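Local coordinates for KLLA0C04147p (Kluyveromyces lactis, PDB 5H2D), which binds ergosterol through its oxysterol-binding-protein-related (ORD) domain, the part present here, and probably transfers sterols between membranes, at residues L183-L188 with T408-W413; G264-F269 with A279-K284. One frame throughout, in Å; residues are numbered along the deposited sequence.

In the fold
From the N terminus, the chain reaches strand 178-190, which carries the first half of contact 1, and returns to it only 220 residues later, when strand 411-415 and the turn before it arrive. Contact 1 therefore closes a very long loop, tying the curved antiparallel strands to the two-stranded sheet 400-404/411-415. Contact 2 is local: strands 265-272 and 276-281 form a hairpin, with nine residues between its segments. It is nested inside the loop that contact 1 closes. Both reach the same strand system, yet they do not touch; their centres lie about 28 Å apart, with nearest atoms about 13 Å from each other.

Contact 1 of 2, residues L183-L188 with T408-W413; sequences LGLWYL and TKCDYW
The ring of Y187 has T408 OG1 and a water in its plane at the hydroxyl edge, while Y412 CB and T408 CG2 approach it obliquely. F164 stacks on this ring from the adjacent strand 161-173. The ring of Y412 keeps an oblique relation to that of Y187, with centroids 6.0 Å apart and planes inclined at 43°, too tilted for a stack. Two partners grip the phenol oxygen: Y187 OH lies 2.8 Å from T408 OG1, a hydrogen bond in which either hydroxyl could donate, and 2.6 Å from the water, which itself donates to D411 O at 2.7 Å. The second segment is thus held at two points by one tyrosine. T408 OG1 sits between its backbone N and carbonyl carbon (chi1 61°), where it also accepts from C410 N at 3.2 Å with an N-H...O angle of 162°. That bond helps hold T408 OG1 beside the phenol, and the same torsion sets the methyl against the ring, T408 CG2 coming within 3.6 Å of Y187 CE2. Beside this polar centre, L185 and T408 meet tip to tip, L185 CD2 being 4.0 Å from T408 CG2, and C410 SG lies near the same leucine methyl. The bond from T408 OG1 to the amide two residues on defines an ST turn, which here leads into strand 411-415 and packs against strand 178-190 of the ORD fold.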
ATOM      1  N   LEU A 183       0.982  10.869   5.813  1.00 12.21           N
ATOM      2  CA  LEU A 183       0.151  12.047   6.020  1.00 14.03           C
ATOM      3  C   LEU A 183      -1.147  12.036   5.220  1.00 16.72           C
ATOM      4  O   LEU A 183      -2.040  12.842   5.508  1.00 16.60           O
ATOM      5  CB  LEU A 183       0.956  13.306   5.676  1.00 13.45           C
ATOM      6  CG  LEU A 183       2.265  13.484   6.457  1.00 17.35           C
ATOM      7  CD1 LEU A 183       2.951  14.804   6.110  1.00 21.97           C
ATOM      8  CD2 LEU A 183       2.013  13.386   7.953  1.00 19.11           C
ATOM      9  N   GLY A 184      -1.279  11.164   4.219  1.00 12.61           N
ATOM     10  CA  GLY A 184      -2.446  11.195   3.369  1.00 12.45           C
ATOM     11  C   GLY A 184      -3.641  10.430   3.941  1.00 11.84           C
ATOM     12  O   GLY A 184      -3.516   9.510   4.744  1.00 14.33           O
ATOM     13  N   LEU A 185      -4.836  10.815   3.490  1.00 11.35           N
ATOM     14  CA  LEU A 185      -6.062  10.135   3.874  1.00 13.85           C
ATOM     15  C   LEU A 185      -6.380   9.009   2.894  1.00 11.33           C
ATOM     16  O   LEU A 185      -6.176   9.142   1.681  1.00 12.53           O
ATOM     17  CB  LEU A 185      -7.224  11.129   3.923  1.00 14.56           C
ATOM     18  CG  LEU A 185      -8.548  10.686   4.533  1.00 16.02           C
ATOM     19  CD1 LEU A 185      -8.367  10.287   5.994  1.00 17.72           C
ATOM     20  CD2 LEU A 185      -9.569  11.813   4.396  1.00 19.14           C
ATOM     21  N   TRP A 186      -6.877   7.901   3.429  1.00 11.21           N
ATOM     22  CA  TRP A 186      -7.238   6.727   2.642  1.00 12.29           C
ATOM     23  C   TRP A 186      -8.749   6.514   2.660  1.00 14.69           C
ATOM     24  O   TRP A 186      -9.405   6.720   3.687  1.00 15.75           O
ATOM     25  CB  TRP A 186      -6.491   5.501   3.173  1.00 13.02           C
ATOM     26  CG  TRP A 186      -5.037   5.727   2.932  1.00 11.11           C
ATOM     27  CD1 TRP A 186      -4.160   6.354   3.766  1.00 12.37           C
ATOM     28  CD2 TRP A 186      -4.316   5.438   1.729  1.00 12.55           C
ATOM     29  NE1 TRP A 186      -2.927   6.432   3.177  1.00 12.87           N
ATOM     30  CE2 TRP A 186      -2.997   5.878   1.922  1.00 10.19           C
ATOM     31  CE3 TRP A 186      -4.653   4.812   0.524  1.00 13.29           C
ATOM     32  CZ2 TRP A 186      -2.014   5.730   0.949  1.00 11.44           C
ATOM     33  CZ3 TRP A 186      -3.673   4.671  -0.447  1.00 12.70           C
ATOM     34  CH2 TRP A 186      -2.367   5.116  -0.223  1.00 11.03           C
ATOM     35  N   TYR A 187      -9.292   6.116   1.512  1.00 11.46           N
ATOM     36  CA  TYR A 187     -10.730   6.035   1.279  1.00 12.64           C
ATOM     37  C   TYR A 187     -11.066   4.623   0.851  1.00 12.80           C
ATOM     38  O   TYR A 187     -10.577   4.158  -0.185  1.00 14.50           O
ATOM     39  CB  TYR A 187     -11.163   6.999   0.176  1.00 14.41           C
ATOM     40  CG  TYR A 187     -11.035   8.475   0.458  1.00 14.16           C
ATOM     41  CD1 TYR A 187      -9.788   9.101   0.477  1.00 13.89           C
ATOM     42  CD2 TYR A 187     -12.168   9.265   0.652  1.00 14.11           C
ATOM     43  CE1 TYR A 187      -9.671  10.466   0.716  1.00 14.17           C
ATOM     44  CE2 TYR A 187     -12.060  10.633   0.894  1.00 16.52           C
ATOM     45  CZ  TYR A 187     -10.812  11.231   0.918  1.00 15.40           C
ATOM     46  OH  TYR A 187     -10.700  12.590   1.145  1.00 16.73           O
ATOM     47  N   LEU A 188     -11.939   3.955   1.596  1.00 12.40           N
ATOM     48  CA  LEU A 188     -12.292   2.577   1.297  1.00 12.39           C
ATOM     49  C   LEU A 188     -13.807   2.502   1.173  1.00 16.39           C
ATOM     50  O   LEU A 188     -14.522   2.809   2.132  1.00 15.55           O
ATOM     51  CB  LEU A 188     -11.752   1.633   2.374  1.00 15.22           C
ATOM     52  CG  LEU A 188     -11.550   0.180   1.942  1.00 16.93           C
ATOM     53  CD1 LEU A 188     -10.517  -0.508   2.824  1.00 19.84           C
ATOM     54  CD2 LEU A 188     -12.874  -0.574   1.994  1.00 19.66           C
ATOM     55  N   THR A 408     -15.552  14.118   2.749  1.00 22.00           N
ATOM     56  CA  THR A 408     -14.573  14.561   3.735  1.00 21.72           C
ATOM     57  C   THR A 408     -14.278  16.047   3.653  1.00 21.50           C
ATOM     58  O   THR A 408     -13.761  16.612   4.622  1.00 23.65           O
ATOM     59  CB  THR A 408     -13.261  13.802   3.553  1.00 23.94           C
ATOM     60  OG1 THR A 408     -12.751  14.078   2.243  1.00 20.51           O
ATOM     61  CG2 THR A 408     -13.490  12.313   3.699  1.00 19.47           C
ATOM     62  N   LYS A 409     -14.576  16.677   2.515  1.00 23.04           N
ATOM     63  CA  LYS A 409     -14.223  18.062   2.239  1.00 24.72           C
ATOM     64  C   LYS A 409     -12.714  18.288   2.279  1.00 26.34           C
ATOM     65  O   LYS A 409     -12.254  19.425   2.438  1.00 28.40           O
ATOM     66  CB  LYS A 409     -14.958  19.008   3.196  1.00 27.99           C
ATOM     67  CG  LYS A 409     -16.470  18.814   3.097  1.00 32.02           C
ATOM     68  CD  LYS A 409     -17.260  19.762   3.976  1.00 39.18           C
ATOM     69  CE  LYS A 409     -18.758  19.554   3.756  1.00 42.43           C
ATOM     70  NZ  LYS A 409     -19.603  20.441   4.611  1.00 49.32           N
ATOM     71  N   CYS A 410     -11.932  17.218   2.115  1.00 23.38           N
ATOM     72  CA  CYS A 410     -10.480  17.290   2.024  1.00 23.77           C
ATOM     73  C   CYS A 410     -10.042  17.252   0.564  1.00 21.28           C
ATOM     74  O   CYS A 410     -10.720  16.671  -0.288  1.00 22.58           O
ATOM     75  CB  CYS A 410      -9.808  16.125   2.763  1.00 22.29           C
ATOM     76  SG  CYS A 410     -10.123  16.031   4.519  1.00 34.98           S
ATOM     77  N   ASP A 411      -8.898  17.884   0.291  1.00 20.11           N
ATOM     78  CA  ASP A 411      -8.215  17.680  -0.981  1.00 19.74           C
ATOM     79  C   ASP A 411      -7.897  16.201  -1.151  1.00 17.37           C
ATOM     80  O   ASP A 411      -7.437  15.538  -0.218  1.00 18.60           O
ATOM     81  CB  ASP A 411      -6.910  18.481  -1.036  1.00 19.34           C
ATOM     82  CG  ASP A 411      -7.127  19.964  -1.262  1.00 25.08           C
ATOM     83  OD1 ASP A 411      -8.258  20.372  -1.581  1.00 32.27           O
ATOM     84  OD2 ASP A 411      -6.142  20.720  -1.137  1.00 33.87           O
ATOM     85  N   TYR A 412      -8.132  15.687  -2.355  1.00 17.55           N
ATOM     86  CA  TYR A 412      -7.732  14.328  -2.696  1.00 15.09           C
ATOM     87  C   TYR A 412      -7.384  14.291  -4.176  1.00 17.21           C
ATOM     88  O   TYR A 412      -7.686  15.220  -4.929  1.00 18.20           O
ATOM     89  CB  TYR A 412      -8.829  13.309  -2.360  1.00 15.70           C
ATOM     90  CG  TYR A 412      -9.974  13.247  -3.354  1.00 15.91           C
ATOM     91  CD1 TYR A 412     -10.835  14.319  -3.523  1.00 17.97           C
ATOM     92  CD2 TYR A 412     -10.197  12.110  -4.108  1.00 16.74           C
ATOM     93  CE1 TYR A 412     -11.877  14.261  -4.426  1.00 18.09           C
ATOM     94  CE2 TYR A 412     -11.236  12.041  -5.015  1.00 18.21           C
ATOM     95  CZ  TYR A 412     -12.077  13.116  -5.163  1.00 19.92           C
ATOM     96  OH  TYR A 412     -13.115  13.040  -6.065  1.00 24.61           O
ATOM     97  N   TRP A 413      -6.718  13.217  -4.586  1.00 15.38           N
ATOM     98  CA  TRP A 413      -6.324  13.049  -5.979  1.00 13.20           C
ATOM     99  C   TRP A 413      -7.391  12.223  -6.676  1.00 14.22           C
ATOM    100  O   TRP A 413      -7.525  11.023  -6.420  1.00 13.51           O
ATOM    101  CB  TRP A 413      -4.950  12.392  -6.072  1.00 13.76           C
ATOM    102  CG  TRP A 413      -3.879  13.270  -5.528  1.00 12.61           C
ATOM    103  CD1 TRP A 413      -3.334  13.220  -4.278  1.00 13.82           C
ATOM    104  CD2 TRP A 413      -3.235  14.348  -6.206  1.00 15.43           C
ATOM    105  NE1 TRP A 413      -2.381  14.198  -4.136  1.00 14.79           N
ATOM    106  CE2 TRP A 413      -2.291  14.899  -5.312  1.00 13.82           C
ATOM    107  CE3 TRP A 413      -3.338  14.881  -7.497  1.00 16.02           C
ATOM    108  CZ2 TRP A 413      -1.476  15.975  -5.661  1.00 17.96           C
ATOM    109  CZ3 TRP A 413      -2.523  15.957  -7.841  1.00 16.66           C
ATOM    110  CH2 TRP A 413      -1.612  16.492  -6.925  1.00 16.87           C
TER
HETATM  111  O   HOH W   1      -8.161  13.312   1.113  1.00 19.25           O

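Contact 2 of 2, residues G264-F269 with A279-K284; sequences GKEWIF and AKKVLK
Strands 265-269 and 279-281 run antiparallel, their axes 4.8 Å apart at closest approach and their directions 159° apart, with I268 and K280 as the hydrogen-bonded pair between the non-hydrogen-bonded pairs W267-K281 and F269-A279. Beyond these, V282 N donates to E266 O from above its carbonyl plane. K281 crosses one face of the W267 indole: K281 CD stands 3.3 Å from the centroid of the six-membered ring, 10° off the normal, a CH-pi contact. Bends at chi2 (84°) and chi4 then carry the ammonium over the five-membered ring, a cation-pi distance of 5.0 Å from K281 NZ. The same nitrogen forms a salt bridge with E266 OE1 at 2.8 Å, met on the anti side of the carboxylate, and bonds to E266 O at 2.9 Å in the carbonyl plane on a lone pair. A methionine in place of K281 would probably leave the E266 carboxylate without this charged mate. On the other face of the hairpin, I268 and K280 lie side by side, I268 CG1 3.5 Å from K280 CG, and I268 CG2 touches V282 CG2. E266 and W267 both face V258, making a classic beta bulge against strand 253-259. W267 and F269 pack on helix 95-108, with W267 NE1 hydrogen-bonded to T96 OG1, and strand 314-319 flanks the hairpin beside A279.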
ATOM      1  N   GLY A 264     -21.726   2.016  21.330  1.00 25.09           N
ATOM      2  CA  GLY A 264     -21.754   0.667  21.852  1.00 26.16           C
ATOM      3  C   GLY A 264     -20.640  -0.186  21.285  1.00 26.10           C
ATOM      4  O   GLY A 264     -20.507  -0.302  20.061  1.00 25.69           O
ATOM      5  N   LYS A 265     -19.834  -0.784  22.155  1.00 24.45           N
ATOM      6  CA  LYS A 265     -18.757  -1.658  21.699  1.00 21.19           C
ATOM      7  C   LYS A 265     -19.350  -2.956  21.158  1.00 26.95           C
ATOM      8  O   LYS A 265     -20.089  -3.651  21.864  1.00 25.79           O
ATOM      9  CB  LYS A 265     -17.779  -1.932  22.841  1.00 25.57           C
ATOM     10  CG  LYS A 265     -16.555  -2.745  22.439  1.00 26.95           C
ATOM     11  CD  LYS A 265     -15.623  -2.984  23.616  1.00 25.79           C
ATOM     12  CE  LYS A 265     -14.876  -1.723  24.007  1.00 26.26           C
ATOM     13  NZ  LYS A 265     -14.033  -1.946  25.220  1.00 30.07           N
ATOM     14  N   GLU A 266     -19.054  -3.274  19.897  1.00 21.22           N
ATOM     15  CA  GLU A 266     -19.616  -4.448  19.245  1.00 21.50           C
ATOM     16  C   GLU A 266     -18.611  -5.562  19.036  1.00 20.54           C
ATOM     17  O   GLU A 266     -18.984  -6.737  19.088  1.00 20.19           O
ATOM     18  CB  GLU A 266     -20.215  -4.070  17.882  1.00 22.23           C
ATOM     19  CG  GLU A 266     -21.393  -3.097  17.954  1.00 24.47           C
ATOM     20  CD  GLU A 266     -22.733  -3.800  17.818  1.00 27.75           C
ATOM     21  OE1 GLU A 266     -22.780  -5.044  17.975  1.00 26.99           O
ATOM     22  OE2 GLU A 266     -23.737  -3.111  17.525  1.00 29.79           O
ATOM     23  N   TRP A 267     -17.348  -5.219  18.784  1.00 17.93           N
ATOM     24  CA  TRP A 267     -16.314  -6.198  18.489  1.00 21.40           C
ATOM     25  C   TRP A 267     -14.990  -5.689  19.038  1.00 19.77           C
ATOM     26  O   TRP A 267     -14.759  -4.480  19.111  1.00 17.39           O
ATOM     27  CB  TRP A 267     -16.165  -6.446  16.977  1.00 17.64           C
ATOM     28  CG  TRP A 267     -17.433  -6.750  16.238  1.00 17.27           C
ATOM     29  CD1 TRP A 267     -18.285  -5.848  15.659  1.00 20.20           C
ATOM     30  CD2 TRP A 267     -17.974  -8.046  15.964  1.00 18.08           C
ATOM     31  NE1 TRP A 267     -19.326  -6.506  15.051  1.00 20.62           N
ATOM     32  CE2 TRP A 267     -19.163  -7.856  15.227  1.00 20.27           C
ATOM     33  CE3 TRP A 267     -17.571  -9.345  16.270  1.00 17.80           C
ATOM     34  CZ2 TRP A 267     -19.953  -8.918  14.797  1.00 19.33           C
ATOM     35  CZ3 TRP A 267     -18.351 -10.401  15.838  1.00 21.17           C
ATOM     36  CH2 TRP A 267     -19.530 -10.181  15.106  1.00 21.64           C
ATOM     37  N   ILE A 268     -14.131  -6.626  19.443  1.00 18.00           N
ATOM     38  CA  ILE A 268     -12.732  -6.328  19.722  1.00 20.08           C
ATOM     39  C   ILE A 268     -11.898  -7.306  18.910  1.00 17.99           C
ATOM     40  O   ILE A 268     -12.367  -8.369  18.502  1.00 17.92           O
ATOM     41  CB  ILE A 268     -12.369  -6.424  21.220  1.00 20.01           C
ATOM     42  CG1 ILE A 268     -12.778  -7.792  21.781  1.00 22.62           C
ATOM     43  CG2 ILE A 268     -12.983  -5.256  21.999  1.00 21.48           C
ATOM     44  CD1 ILE A 268     -12.398  -8.006  23.238  1.00 29.08           C
ATOM     45  N   PHE A 269     -10.652  -6.921  18.656  1.00 18.23           N
ATOM     46  CA  PHE A 269      -9.740  -7.798  17.937  1.00 18.59           C
ATOM     47  C   PHE A 269      -8.325  -7.502  18.399  1.00 19.29           C
ATOM     48  O   PHE A 269      -8.048  -6.455  18.994  1.00 19.65           O
ATOM     49  CB  PHE A 269      -9.881  -7.649  16.415  1.00 18.50           C
ATOM     50  CG  PHE A 269      -9.429  -6.313  15.870  1.00 18.94           C
ATOM     51  CD1 PHE A 269      -8.097  -6.094  15.544  1.00 17.79           C
ATOM     52  CD2 PHE A 269     -10.345  -5.296  15.645  1.00 19.03           C
ATOM     53  CE1 PHE A 269      -7.686  -4.869  15.026  1.00 19.47           C
ATOM     54  CE2 PHE A 269      -9.935  -4.081  15.129  1.00 19.93           C
ATOM     55  CZ  PHE A 269      -8.610  -3.872  14.820  1.00 19.77           C
ATOM     56  N   ALA A 279     -10.623 -12.180  16.713  1.00 18.43           N
ATOM     57  CA  ALA A 279     -11.625 -11.217  17.143  1.00 18.58           C
ATOM     58  C   ALA A 279     -12.703 -11.942  17.932  1.00 17.79           C
ATOM     59  O   ALA A 279     -12.785 -13.171  17.926  1.00 18.80           O
ATOM     60  CB  ALA A 279     -12.250 -10.475  15.955  1.00 20.63           C
ATOM     61  N   LYS A 280     -13.545 -11.158  18.593  1.00 18.69           N
ATOM     62  CA  LYS A 280     -14.695 -11.714  19.291  1.00 20.71           C
ATOM     63  C   LYS A 280     -15.796 -10.670  19.369  1.00 18.72           C
ATOM     64  O   LYS A 280     -15.539  -9.462  19.365  1.00 17.10           O
ATOM     65  CB  LYS A 280     -14.317 -12.190  20.698  1.00 25.65           C
ATOM     66  CG  LYS A 280     -14.101 -11.075  21.686  1.00 25.90           C
ATOM     67  CD  LYS A 280     -13.017 -11.451  22.690  1.00 36.31           C
ATOM     68  CE  LYS A 280     -13.178 -12.882  23.150  1.00 32.90           C
ATOM     69  NZ  LYS A 280     -14.547 -13.117  23.699  1.00 39.39           N
ATOM     70  N   LYS A 281     -17.034 -11.154  19.417  1.00 19.24           N
ATOM     71  CA  LYS A 281     -18.166 -10.279  19.657  1.00 21.43           C
ATOM     72  C   LYS A 281     -18.168  -9.836  21.110  1.00 23.69           C
ATOM     73  O   LYS A 281     -17.951 -10.641  22.021  1.00 22.09           O
ATOM     74  CB  LYS A 281     -19.477 -10.997  19.330  1.00 20.24           C
ATOM     75  CG  LYS A 281     -20.716 -10.097  19.388  1.00 19.95           C
ATOM     76  CD  LYS A 281     -20.895  -9.335  18.071  1.00 21.13           C
ATOM     77  CE  LYS A 281     -22.029  -8.304  18.132  1.00 22.47           C
ATOM     78  NZ  LYS A 281     -21.863  -7.315  19.229  1.00 22.37           N
ATOM     79  N   VAL A 282     -18.396  -8.551  21.317  1.00 18.08           N
ATOM     80  CA  VAL A 282     -18.592  -7.991  22.648  1.00 23.64           C
ATOM     81  C   VAL A 282     -20.086  -7.989  22.933  1.00 25.07           C
ATOM     82  O   VAL A 282     -20.880  -7.500  22.121  1.00 25.64           O
ATOM     83  CB  VAL A 282     -18.002  -6.575  22.739  1.00 24.66           C
ATOM     84  CG1 VAL A 282     -18.336  -5.944  24.079  1.00 25.08           C
ATOM     85  CG2 VAL A 282     -16.487  -6.622  22.538  1.00 22.52           C
ATOM     86  N   LEU A 283     -20.469  -8.555  24.079  1.00 26.10           N
ATOM     87  CA  LEU A 283     -21.873  -8.843  24.359  1.00 30.61           C
ATOM     88  C   LEU A 283     -22.569  -7.734  25.132  1.00 31.11           C
ATOM     89  O   LEU A 283     -23.781  -7.547  24.975  1.00 34.96           O
ATOM     90  CB  LEU A 283     -21.983 -10.157  25.133  1.00 30.60           C
ATOM     91  CG  LEU A 283     -21.163 -11.282  24.504  1.00 29.09           C
ATOM     92  CD1 LEU A 283     -21.110 -12.497  25.415  1.00 30.96           C
ATOM     93  CD2 LEU A 283     -21.737 -11.645  23.139  1.00 28.00           C
ATOM     94  N   LYS A 284     -21.832  -7.001  25.964  1.00 29.93           N
ATOM     95  CA  LYS A 284     -22.362  -5.853  26.683  1.00 31.75           C
ATOM     96  C   LYS A 284     -21.810  -4.582  26.059  1.00 32.94           C
ATOM     97  O   LYS A 284     -20.590  -4.369  26.108  1.00 32.74           O
ATOM     98  CB  LYS A 284     -21.986  -5.932  28.160  1.00 32.93           C
ATOM     99  CG  LYS A 284     -22.499  -7.181  28.865  1.00 36.83           C
ATOM    100  CD  LYS A 284     -21.589  -7.562  30.019  1.00 35.38           C
ATOM    101  CE  LYS A 284     -22.131  -8.746  30.803  1.00 42.59           C
ATOM    102  NZ  LYS A 284     -23.154  -8.332  31.806  1.00 38.27           N
TER
HETATM  103  O   HOH W   2     -22.408  -5.027  22.251  1.00 33.86           O